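Local coordinates for glucosamine--fructose-6-phosphate aminotransferase [isomerizing] (PDB 3TBF), which probably makes glucosamine 6-phosphate from fructose 6-phosphate and glutamine, the deposited fragment being the C-terminal part with two SIS (sugar isomerase) domains, at residues A[14-17]-A[18-22]; A[119-122]-A[123-126]; A[138-142]-A[143-147]; A[191-194]-A[195-199]. All blocks are in the same frame, centred on the assembly; numbering follows the deposited sequence.

Contact 1: residues A[14-17]-A[18-22]; sequences MLKE and IYEQP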
loop_
_atom_site.group_PDB
_atom_site.type_symbol
_atom_site.label_atom_id
_atom_site.label_comp_id
_atom_site.label_asym_id
_atom_site.label_seq_id
_atom_site.Cartn_x
_atom_site.Cartn_y
_atom_site.Cartn_z
HETATM N N MSE A 14 -2.884 -0.027 28.331
HETATM C CA MSE A 14 -2.029 0.071 27.145
HETATM C C MSE A 14 -0.553 0.104 27.554
HETATM O O MSE A 14 0.269 -0.492 26.902
HETATM C CB MSE A 14 -2.330 1.295 26.300
HETATM C CG MSE A 14 -1.552 1.218 25.043
HETATM SE SE MSE A 14 -1.944 2.600 23.797
HETATM C CE MSE A 14 -0.462 2.322 22.413
ATOM N N LEU A 15 -0.235 0.799 28.630
ATOM C CA LEU A 15 1.151 0.936 29.042
ATOM C C LEU A 15 1.647 -0.364 29.644
ATOM O O LEU A 15 2.754 -0.766 29.416
ATOM C CB LEU A 15 1.311 2.081 30.038
ATOM C CG LEU A 15 2.723 2.471 30.395
ATOM C CD1 LEU A 15 3.463 2.869 29.150
ATOM C CD2 LEU A 15 2.708 3.608 31.458
ATOM N N LYS A 16 0.799 -1.049 30.359
ATOM C CA LYS A 16 1.172 -2.394 30.837
ATOM C C LYS A 16 1.531 -3.330 29.675
ATOM O O LYS A 16 2.472 -4.119 29.772
ATOM C CB LYS A 16 0.025 -3.034 31.598
ATOM C CG LYS A 16 0.281 -4.508 31.894
ATOM C CD LYS A 16 -0.815 -5.102 32.690
ATOM C CE LYS A 16 -1.879 -5.731 31.834
ATOM N NZ LYS A 16 -1.634 -7.215 31.822
ATOM N N GLU A 17 0.771 -3.228 28.581
ATOM C CA GLU A 17 0.926 -4.150 27.486
ATOM C C GLU A 17 2.172 -3.848 26.728
ATOM O O GLU A 17 2.835 -4.746 26.243
ATOM C CB GLU A 17 -0.308 -4.166 26.604
ATOM C CG GLU A 17 -1.425 -5.032 27.246
ATOM C CD GLU A 17 -2.867 -4.556 26.953
ATOM O OE1 GLU A 17 -3.121 -4.016 25.848
ATOM O OE2 GLU A 17 -3.752 -4.744 27.834
ATOM N N ILE A 18 2.526 -2.586 26.634
ATOM C CA ILE A 18 3.764 -2.247 25.990
ATOM C C ILE A 18 4.889 -2.834 26.815
ATOM O O ILE A 18 5.837 -3.370 26.254
ATOM C CB ILE A 18 3.930 -0.758 25.890
ATOM C CG1 ILE A 18 2.992 -0.210 24.830
ATOM C CG2 ILE A 18 5.309 -0.430 25.533
ATOM C CD1 ILE A 18 2.890 1.283 24.826
ATOM N N TYR A 19 4.752 -2.771 28.137
ATOM C CA TYR A 19 5.783 -3.302 29.031
ATOM C C TYR A 19 5.758 -4.796 29.208
ATOM O O TYR A 19 6.690 -5.299 29.771
ATOM C CB TYR A 19 5.760 -2.640 30.399
ATOM C CG TYR A 19 6.548 -1.368 30.406
ATOM C CD1 TYR A 19 5.999 -0.194 29.943
ATOM C CD2 TYR A 19 7.839 -1.335 30.892
ATOM C CE1 TYR A 19 6.720 0.992 29.967
ATOM C CE2 TYR A 19 8.559 -0.159 30.935
ATOM C CZ TYR A 19 7.985 1.012 30.470
ATOM O OH TYR A 19 8.704 2.195 30.456
ATOM N N GLU A 20 4.735 -5.496 28.710
ATOM C CA GLU A 20 4.741 -6.961 28.728
ATOM C C GLU A 20 5.485 -7.542 27.534
ATOM O O GLU A 20 5.649 -8.737 27.406
ATOM C CB GLU A 20 3.326 -7.480 28.640
ATOM C CG GLU A 20 2.521 -7.486 29.913
ATOM C CD GLU A 20 1.158 -8.184 29.708
ATOM O OE1 GLU A 20 0.206 -7.554 29.186
ATOM O OE2 GLU A 20 1.053 -9.378 30.053
ATOM N N GLN A 21 5.931 -6.706 26.612
ATOM C CA GLN A 21 6.422 -7.233 25.348
ATOM C C GLN A 21 7.659 -8.068 25.467
ATOM O O GLN A 21 7.817 -9.030 24.781
ATOM C CB GLN A 21 6.591 -6.103 24.318
ATOM C CG GLN A 21 5.253 -5.657 23.794
ATOM C CD GLN A 21 5.333 -4.527 22.869
ATOM O OE1 GLN A 21 4.966 -4.629 21.665
ATOM N NE2 GLN A 21 5.725 -3.393 23.410
ATOM N N PRO A 22 8.559 -7.715 26.350
ATOM C CA PRO A 22 9.716 -8.613 26.521
ATOM C C PRO A 22 9.347 -10.027 26.958
ATOM O O PRO A 22 9.887 -10.972 26.437
ATOM C CB PRO A 22 10.542 -7.914 27.605
ATOM C CG PRO A 22 10.219 -6.504 27.390
ATOM C CD PRO A 22 8.719 -6.496 27.140
#
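The last turn of helix 13-19, where the chain passes toward helix 21-30, pairs Leu15 with Tyr19 and Lys16 with Glu20. Tyr19 N bonds back to Leu15 O at 3.1 Å, as helical backbone does. At Glu20 the pattern weakens. Glu20 N makes weak bonds to Lys16 O and, at 3.2 Å, to Glu17 O. Leu15 and Tyr19 lie side by side and point the same way. The Leu15 methyl CD1 touches Tyr19 CE1 at 3.8 Å, and Leu15 O sits at the ring edge, in its plane, 3.3 Å from Tyr19 CD1. The ring end goes to Asp214, which bonds Tyr19 OH. Lys16 starts out straight, then bends at chi3 (92°) and chi4. The bends bring Lys16 NZ to Glu20 OE1 at 3.2 Å, a salt bridge whose hydrogen bond is weak. Lys165 is the stronger partner of the same OE1, also by a salt bridge. Glu17 runs alongside Glu20, with Glu17 CG 3.6 Å from Glu20 OE1 and the carboxylate planes 56° apart. Glu17 gives its oxygens to the backbone N of Ile159 and Gly160. At the turn itself, Gln21 NE2 bonds Ile18 O at 2.8 Å, in the carbonyl plane and on a lone pair. Met14, a selenomethionine, and Ile18 touch helix 335-355. The two carboxylates, 5.0 Å apart from Glu17 OE2 to Glu20 OE1, probably repel each other mildly. The two lysines around Glu20 and the two amide N-H groups around Glu17 probably offset this.

Contact 2: residues A[119-122]-A[123-126]; sequences ESLR and KSKK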
loop_
_atom_site.group_PDB
_atom_site.type_symbol
_atom_site.label_atom_id
_atom_site.label_comp_id
_atom_site.label_asym_id
_atom_site.label_seq_id
_atom_site.Cartn_x
_atom_site.Cartn_y
_atom_site.Cartn_z
ATOM N N GLU A 119 -13.562 -14.634 6.381
ATOM C CA GLU A 119 -14.252 -14.961 5.143
ATOM C C GLU A 119 -13.291 -15.170 3.949
ATOM O O GLU A 119 -13.632 -15.882 3.022
ATOM C CB GLU A 119 -15.277 -13.890 4.831
ATOM C CG GLU A 119 -16.398 -13.815 5.864
ATOM C CD GLU A 119 -17.292 -15.049 5.827
ATOM O OE1 GLU A 119 -17.312 -15.751 4.772
ATOM O OE2 GLU A 119 -17.955 -15.301 6.875
ATOM N N SER A 120 -12.104 -14.550 3.957
ATOM C CA SER A 120 -11.072 -14.864 2.964
ATOM C C SER A 120 -10.597 -16.287 3.155
ATOM O O SER A 120 -10.361 -17.000 2.184
ATOM C CB SER A 120 -9.879 -13.912 3.050
ATOM O OG SER A 120 -10.270 -12.614 2.681
ATOM N N LEU A 121 -10.488 -16.745 4.397
ATOM C CA LEU A 121 -10.099 -18.119 4.552
ATOM C C LEU A 121 -11.192 -19.031 3.942
ATOM O O LEU A 121 -10.900 -19.948 3.180
ATOM C CB LEU A 121 -9.759 -18.436 5.999
ATOM C CG LEU A 121 -9.519 -19.912 6.363
ATOM C CD1 LEU A 121 -8.330 -20.476 5.645
ATOM C CD2 LEU A 121 -9.389 -20.135 7.882
ATOM N N ARG A 122 -12.452 -18.746 4.216
ATOM C CA ARG A 122 -13.524 -19.615 3.735
ATOM C C ARG A 122 -13.561 -19.669 2.226
ATOM O O ARG A 122 -13.776 -20.734 1.647
ATOM C CB ARG A 122 -14.873 -19.195 4.304
ATOM C CG ARG A 122 -14.949 -19.572 5.769
ATOM C CD ARG A 122 -15.973 -18.778 6.520
ATOM N NE ARG A 122 -16.029 -19.252 7.909
ATOM C CZ ARG A 122 -16.857 -18.775 8.837
ATOM N NH1 ARG A 122 -17.703 -17.796 8.532
ATOM N NH2 ARG A 122 -16.840 -19.266 10.068
ATOM N N LYS A 123 -13.319 -18.534 1.593
ATOM C CA LYS A 123 -13.269 -18.483 0.153
ATOM C C LYS A 123 -12.094 -19.296 -0.381
ATOM O O LYS A 123 -12.229 -20.030 -1.361
ATOM C CB LYS A 123 -13.236 -17.016 -0.300
ATOM C CG LYS A 123 -12.574 -16.754 -1.629
ATOM C CD LYS A 123 -12.755 -15.300 -2.116
ATOM C CE LYS A 123 -11.507 -14.863 -2.956
ATOM N NZ LYS A 123 -11.862 -13.797 -3.904
ATOM N N SER A 124 -10.959 -19.217 0.294
ATOM C CA SER A 124 -9.743 -19.905 -0.152
ATOM C C SER A 124 -9.928 -21.418 -0.283
ATOM O O SER A 124 -9.189 -22.101 -0.989
ATOM C CB SER A 124 -8.598 -19.602 0.822
ATOM O OG SER A 124 -8.658 -20.470 1.908
ATOM N N LYS A 125 -10.878 -21.950 0.462
ATOM C CA LYS A 125 -11.099 -23.405 0.474
ATOM C C LYS A 125 -11.743 -23.941 -0.805
ATOM O O LYS A 125 -11.644 -25.118 -1.091
ATOM C CB LYS A 125 -11.917 -23.814 1.698
ATOM C CG LYS A 125 -10.970 -24.144 2.841
ATOM C CD LYS A 125 -11.528 -23.768 4.129
ATOM C CE LYS A 125 -10.587 -24.194 5.230
ATOM N NZ LYS A 125 -11.412 -24.684 6.368
ATOM N N LYS A 126 -12.357 -23.055 -1.570
ATOM C CA LYS A 126 -12.796 -23.357 -2.915
ATOM C C LYS A 126 -11.745 -23.021 -3.972
ATOM O O LYS A 126 -12.060 -23.090 -5.137
ATOM C CB LYS A 126 -14.006 -22.513 -3.255
ATOM C CG LYS A 126 -15.198 -22.770 -2.352
ATOM C CD LYS A 126 -16.055 -21.519 -2.250
ATOM C CE LYS A 126 -17.162 -21.696 -1.225
ATOM N NZ LYS A 126 -18.071 -20.509 -1.252
#
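Leu121 and Ser124 make the tight part of this turn of helix 115-124. Ser124 OG gives its proton to Leu121 O at 2.6 Å. The bond lies in the carbonyl plane, on a lone pair, with a C=O...OG angle of 131°. A chi1 of 84° puts OG between the backbone N and the carbonyl carbon, which turns it back along the helix. Leu121 CD1 rests 3.8 Å from Ser124 OG. Both residues are buried and pack on Phe105 of strand 103-109. Backbone bonds are regular at first: Lys123 N meets Glu119 O at 3.0 Å and Ser124 N meets Ser120 O at 3.0 Å. Lys125 N is held more loosely, sharing weak bonds to Leu121 O and Arg122 O.

The other side is charged and packs little across the turn, though several tips are tied to residues outside it. Arg122 is extended from CG to NE. Arg122 NH1 makes a salt bridge to Glu119 OE2 at 3.0 Å, with a weak hydrogen bond, and its NH2 makes a salt bridge to Glu146. Lys123 CB touches Glu119 O at 3.5 Å, but its NZ leads away to Ile92 O and Asn97. On the solvent side, Lys125 is exposed, though its NZ bonds Glu146 O. Lys126 is exposed too and barely touches 119-122. Helix 115-124 is the crossover helix of the beta-alpha-beta unit between the parallel strands 103-109 and 129-136 of the SIS domain; its apolar side lies on the sheet.

Contact 3: residues A[138-142]-A[143-147]; sequences VPNSS and LVRES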
loop_
_atom_site.group_PDB
_atom_site.type_symbol
_atom_site.label_atom_id
_atom_site.label_comp_id
_atom_site.label_asym_id
_atom_site.label_seq_id
_atom_site.Cartn_x
_atom_site.Cartn_y
_atom_site.Cartn_z
ATOM N N VAL A 138 -5.721 -16.412 19.968
ATOM C CA VAL A 138 -6.814 -17.026 20.726
ATOM C C VAL A 138 -7.036 -18.427 20.203
ATOM O O VAL A 138 -7.601 -18.598 19.124
ATOM C CB VAL A 138 -8.110 -16.233 20.569
ATOM C CG1 VAL A 138 -9.331 -17.021 21.227
ATOM C CG2 VAL A 138 -7.922 -14.822 21.126
ATOM N N PRO A 139 -6.592 -19.441 20.956
ATOM C CA PRO A 139 -6.844 -20.806 20.506
ATOM C C PRO A 139 -8.324 -21.096 20.635
ATOM O O PRO A 139 -9.018 -20.580 21.548
ATOM C CB PRO A 139 -6.021 -21.681 21.477
ATOM C CG PRO A 139 -5.891 -20.868 22.728
ATOM C CD PRO A 139 -5.981 -19.392 22.294
ATOM N N ASN A 140 -8.823 -21.914 19.746
ATOM C CA ASN A 140 -10.259 -22.119 19.731
ATOM C C ASN A 140 -11.004 -20.859 19.241
ATOM O O ASN A 140 -11.897 -20.326 19.893
ATOM C CB ASN A 140 -10.804 -22.578 21.087
ATOM C CG ASN A 140 -12.253 -23.018 20.977
ATOM O OD1 ASN A 140 -12.607 -23.705 20.010
ATOM N ND2 ASN A 140 -13.118 -22.564 21.907
ATOM N N SER A 141 -10.592 -20.386 18.081
ATOM C CA SER A 141 -11.234 -19.275 17.417
ATOM C C SER A 141 -11.566 -19.827 16.048
ATOM O O SER A 141 -11.059 -20.847 15.680
ATOM C CB SER A 141 -10.287 -18.081 17.346
ATOM O OG SER A 141 -9.068 -18.451 16.736
ATOM N N SER A 142 -12.456 -19.183 15.327
ATOM C CA SER A 142 -12.877 -19.673 14.030
ATOM C C SER A 142 -11.677 -19.843 13.111
ATOM O O SER A 142 -11.554 -20.859 12.444
ATOM C CB SER A 142 -13.852 -18.699 13.398
ATOM O OG SER A 142 -14.930 -18.429 14.260
ATOM N N LEU A 143 -10.783 -18.856 13.097
ATOM C CA LEU A 143 -9.596 -18.934 12.270
ATOM C C LEU A 143 -8.691 -20.128 12.588
ATOM O O LEU A 143 -8.183 -20.776 11.673
ATOM C CB LEU A 143 -8.790 -17.649 12.362
ATOM C CG LEU A 143 -9.213 -16.511 11.436
ATOM C CD1 LEU A 143 -8.308 -15.317 11.745
ATOM C CD2 LEU A 143 -9.176 -16.858 9.949
ATOM N N VAL A 144 -8.465 -20.392 13.870
ATOM C CA VAL A 144 -7.710 -21.570 14.274
ATOM C C VAL A 144 -8.442 -22.867 13.915
ATOM O O VAL A 144 -7.859 -23.771 13.348
ATOM C CB VAL A 144 -7.398 -21.526 15.759
ATOM C CG1 VAL A 144 -6.783 -22.860 16.223
ATOM C CG2 VAL A 144 -6.512 -20.290 16.103
ATOM N N ARG A 145 -9.725 -22.947 14.190
ATOM C CA ARG A 145 -10.466 -24.172 13.872
ATOM C C ARG A 145 -10.521 -24.452 12.370
ATOM O O ARG A 145 -10.398 -25.570 11.915
ATOM C CB ARG A 145 -11.880 -24.134 14.459
ATOM C CG ARG A 145 -11.884 -24.056 15.997
ATOM C CD ARG A 145 -13.314 -24.186 16.569
ATOM N NE ARG A 145 -14.215 -23.193 15.994
ATOM C CZ ARG A 145 -14.577 -22.054 16.560
ATOM N NH1 ARG A 145 -14.126 -21.708 17.748
ATOM N NH2 ARG A 145 -15.417 -21.257 15.917
ATOM N N GLU A 146 -10.670 -23.406 11.589
ATOM C CA GLU A 146 -10.894 -23.611 10.192
ATOM C C GLU A 146 -9.627 -23.668 9.388
ATOM O O GLU A 146 -9.708 -23.996 8.215
ATOM C CB GLU A 146 -11.834 -22.581 9.679
ATOM C CG GLU A 146 -13.185 -22.723 10.330
ATOM C CD GLU A 146 -14.152 -21.660 9.852
ATOM O OE1 GLU A 146 -14.177 -21.388 8.626
ATOM O OE2 GLU A 146 -14.903 -21.099 10.694
ATOM N N SER A 147 -8.467 -23.408 9.993
ATOM C CA SER A 147 -7.215 -23.509 9.263
ATOM C C SER A 147 -6.616 -24.911 9.404
ATOM O O SER A 147 -6.916 -25.622 10.341
ATOM C CB SER A 147 -6.211 -22.459 9.769
ATOM O OG SER A 147 -6.741 -21.163 9.586
#
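Ser141 and Val144 meet at the start of helix 142-146, with Ser141 at the N-cap position. The helix follows strand 129-136 in the SIS domain. Ser141 holds OG between its backbone N and carbonyl carbon. From there Ser141 OG gives its proton to Val138 O at 2.8 Å, which ties the loop to the helix start. Val144 CG2 lies against this bond, 3.2 Å from Ser141 OG and 3.6 Å from Val138 O. The Val144 side chain also packs on strands 129-136 and 149-152.

Arg145 folds back on the turn. It leaves the backbone with CG anti to the carbonyl carbon, then bends at chi3 (-55°). The bend brings the guanidinium over the start of the helix. One face then covers the peptide between Ser141 and Ser142, with Ser142 N 3.5 Å from the plane of the Arg145 guanidinium and offset toward the rim. Asn140 comes at the guanidinium edge. Arg145 NH1 makes a long, weak bond to Asn140 OD1 at 3.4 Å, and the two flat groups are turned 62° apart. Ser142 OG lies beside its own backbone N and is hydrogen-bonded to Glu113 OE1. Glu146 runs extended beyond CG, and its CB and CG pass close to Ser142 O; its carboxylate pairs with Arg122. The backbone closes the first turn with two short bonds: Glu146 N to Ser142 O at 2.8 Å, and Arg145 N to Ser141 O at 2.9 Å, nearly straight with an N-H...O angle of 171°.

Contact 4: residues A[191-194]-A[195-199]; sequences QQIA and KYTEE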
loop_
_atom_site.group_PDB
_atom_site.type_symbol
_atom_site.label_atom_id
_atom_site.label_comp_id
_atom_site.label_asym_id
_atom_site.label_seq_id
_atom_site.Cartn_x
_atom_site.Cartn_y
_atom_site.Cartn_z
ATOM N N GLN A 191 23.982 -23.526 10.135
ATOM C CA GLN A 191 24.708 -22.522 10.887
ATOM C C GLN A 191 24.112 -21.109 10.779
ATOM O O GLN A 191 24.112 -20.338 11.752
ATOM C CB GLN A 191 26.140 -22.556 10.420
ATOM C CG GLN A 191 27.120 -21.782 11.237
ATOM C CD GLN A 191 28.614 -22.111 10.822
ATOM O OE1 GLN A 191 29.405 -21.207 10.481
ATOM N NE2 GLN A 191 28.971 -23.419 10.845
ATOM N N GLN A 192 23.587 -20.769 9.609
ATOM C CA GLN A 192 22.787 -19.559 9.495
ATOM C C GLN A 192 21.487 -19.639 10.328
ATOM O O GLN A 192 21.137 -18.706 11.048
ATOM C CB GLN A 192 22.430 -19.306 8.045
ATOM C CG GLN A 192 23.582 -18.967 7.190
ATOM C CD GLN A 192 23.196 -18.962 5.736
ATOM O OE1 GLN A 192 22.636 -19.935 5.215
ATOM N NE2 GLN A 192 23.452 -17.868 5.092
ATOM N N ILE A 193 20.763 -20.745 10.209
ATOM C CA ILE A 193 19.575 -20.941 10.994
ATOM C C ILE A 193 19.913 -20.666 12.461
ATOM O O ILE A 193 19.234 -19.909 13.141
ATOM C CB ILE A 193 19.057 -22.371 10.839
ATOM C CG1 ILE A 193 18.674 -22.613 9.374
ATOM C CG2 ILE A 193 17.859 -22.652 11.792
ATOM C CD1 ILE A 193 17.493 -21.977 8.997
ATOM N N ALA A 194 21.013 -21.235 12.927
ATOM C CA ALA A 194 21.418 -21.085 14.323
ATOM C C ALA A 194 21.743 -19.628 14.683
ATOM O O ALA A 194 21.410 -19.170 15.749
ATOM C CB ALA A 194 22.578 -21.965 14.612
ATOM N N LYS A 195 22.378 -18.899 13.777
ATOM C CA LYS A 195 22.760 -17.512 14.014
ATOM C C LYS A 195 21.513 -16.612 14.091
ATOM O O LYS A 195 21.390 -15.738 14.968
ATOM C CB LYS A 195 23.687 -17.076 12.883
ATOM C CG LYS A 195 23.893 -15.609 12.710
ATOM C CD LYS A 195 24.950 -15.408 11.657
ATOM C CE LYS A 195 24.619 -14.284 10.680
ATOM N NZ LYS A 195 24.520 -12.974 11.419
ATOM N N TYR A 196 20.577 -16.837 13.182
ATOM C CA TYR A 196 19.339 -16.070 13.200
ATOM C C TYR A 196 18.394 -16.477 14.345
ATOM O O TYR A 196 17.706 -15.625 14.889
ATOM C CB TYR A 196 18.651 -16.163 11.852
ATOM C CG TYR A 196 19.539 -15.709 10.731
ATOM C CD1 TYR A 196 20.198 -14.487 10.803
ATOM C CD2 TYR A 196 19.750 -16.496 9.622
ATOM C CE1 TYR A 196 21.010 -14.062 9.801
ATOM C CE2 TYR A 196 20.597 -16.076 8.607
ATOM C CZ TYR A 196 21.206 -14.857 8.710
ATOM O OH TYR A 196 22.058 -14.400 7.746
ATOM N N THR A 197 18.413 -17.749 14.745
ATOM C CA THR A 197 17.688 -18.148 15.924
ATOM C C THR A 197 18.220 -17.390 17.159
ATOM O O THR A 197 17.423 -16.930 17.979
ATOM C CB THR A 197 17.756 -19.655 16.170
ATOM O OG1 THR A 197 17.308 -20.354 15.012
ATOM C CG2 THR A 197 16.826 -20.057 17.292
ATOM N N GLU A 198 19.541 -17.252 17.285
ATOM C CA GLU A 198 20.128 -16.500 18.403
ATOM C C GLU A 198 19.738 -15.050 18.351
ATOM O O GLU A 198 19.538 -14.434 19.369
ATOM C CB GLU A 198 21.673 -16.613 18.487
ATOM C CG GLU A 198 22.153 -18.028 18.918
ATOM C CD GLU A 198 21.628 -18.518 20.348
ATOM O OE1 GLU A 198 22.034 -17.902 21.383
ATOM O OE2 GLU A 198 20.850 -19.529 20.443
ATOM N N GLU A 199 19.635 -14.490 17.157
ATOM C CA GLU A 199 19.188 -13.140 17.039
ATOM C C GLU A 199 17.737 -12.967 17.553
ATOM O O GLU A 199 17.424 -11.962 18.168
ATOM C CB GLU A 199 19.337 -12.681 15.578
ATOM C CG GLU A 199 18.630 -11.389 15.269
ATOM C CD GLU A 199 18.910 -10.833 13.834
ATOM O OE1 GLU A 199 19.579 -11.501 12.978
ATOM O OE2 GLU A 199 18.413 -9.708 13.589
HETATM O O HOH W 1 21.488 -21.110 18.377
#
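Gln192 and Tyr196 touch one turn apart on helix 190-201. Tyr196 is the side chain to follow. Tyr196 CB lies 3.6 Å from Gln192 O, the oxygen that also takes the bond from Tyr196 N at 2.9 Å. CG sits beside the backbone N (chi1 -56°), which lays the ring back over the preceding turn, against Gln192. CG keeps close to Gln192 O, and Tyr196 CD2 comes nearest to Gln192 O at 3.0 Å. The oxygen stands obliquely to the ring. Tyr196 CE2 goes on to the aliphatic base of Gln192, 3.8 Å from Gln192 CB. The ring then packs edge-to-face with Tyr79, and the side chain touches Leu188 and Leu179. The polar end of Gln192 turns to Thr189 N instead.

The next residues add a second grip. Thr197 sends both N and OG1 to Ile193 O. Thr197 N bonds Ile193 O at 2.8 Å. Thr197 OG1 bonds Ile193 O at 2.7 Å, but from above the carbonyl plane, 46° out of it. This oxygen is therefore held by two donors of one residue, which should fix the rotation of the threonine. Glu198 bends at chi2, and a water donates to Glu198 OE2 at 2.7 Å and to Ala194 O. Lys201 is the salt-bridge partner of the same carboxylate.

Ala194, Lys195 and Glu198 form the exposed side. The inner side, with buried Ile193 and Thr197 and partly exposed Tyr196, rests on helix 165-184, while Glu199 bonds the backbone N of Phe334 and Ser335 where helix 335-355 begins.

The four contacts follow one another along the chain, each a local turn in or beside a helix: contact 1 at the join of two helices, contact 2 in helix 115-124, contact 3 at the start of helix 142-146, contact 4 in helix 190-201. Contacts 2 and 3 touch directly, their centres about 14 Å apart, and belong to neighbouring helices packed on one parallel sheet of the SIS domain. Contacts 1 and 4 touch none of the others; contact 1 is about 25 Å from contact 3 and 27 Å from contact 4, centre to centre. Both lie on helices that pack against helix 165-184 and reach helix 335-355 or its start.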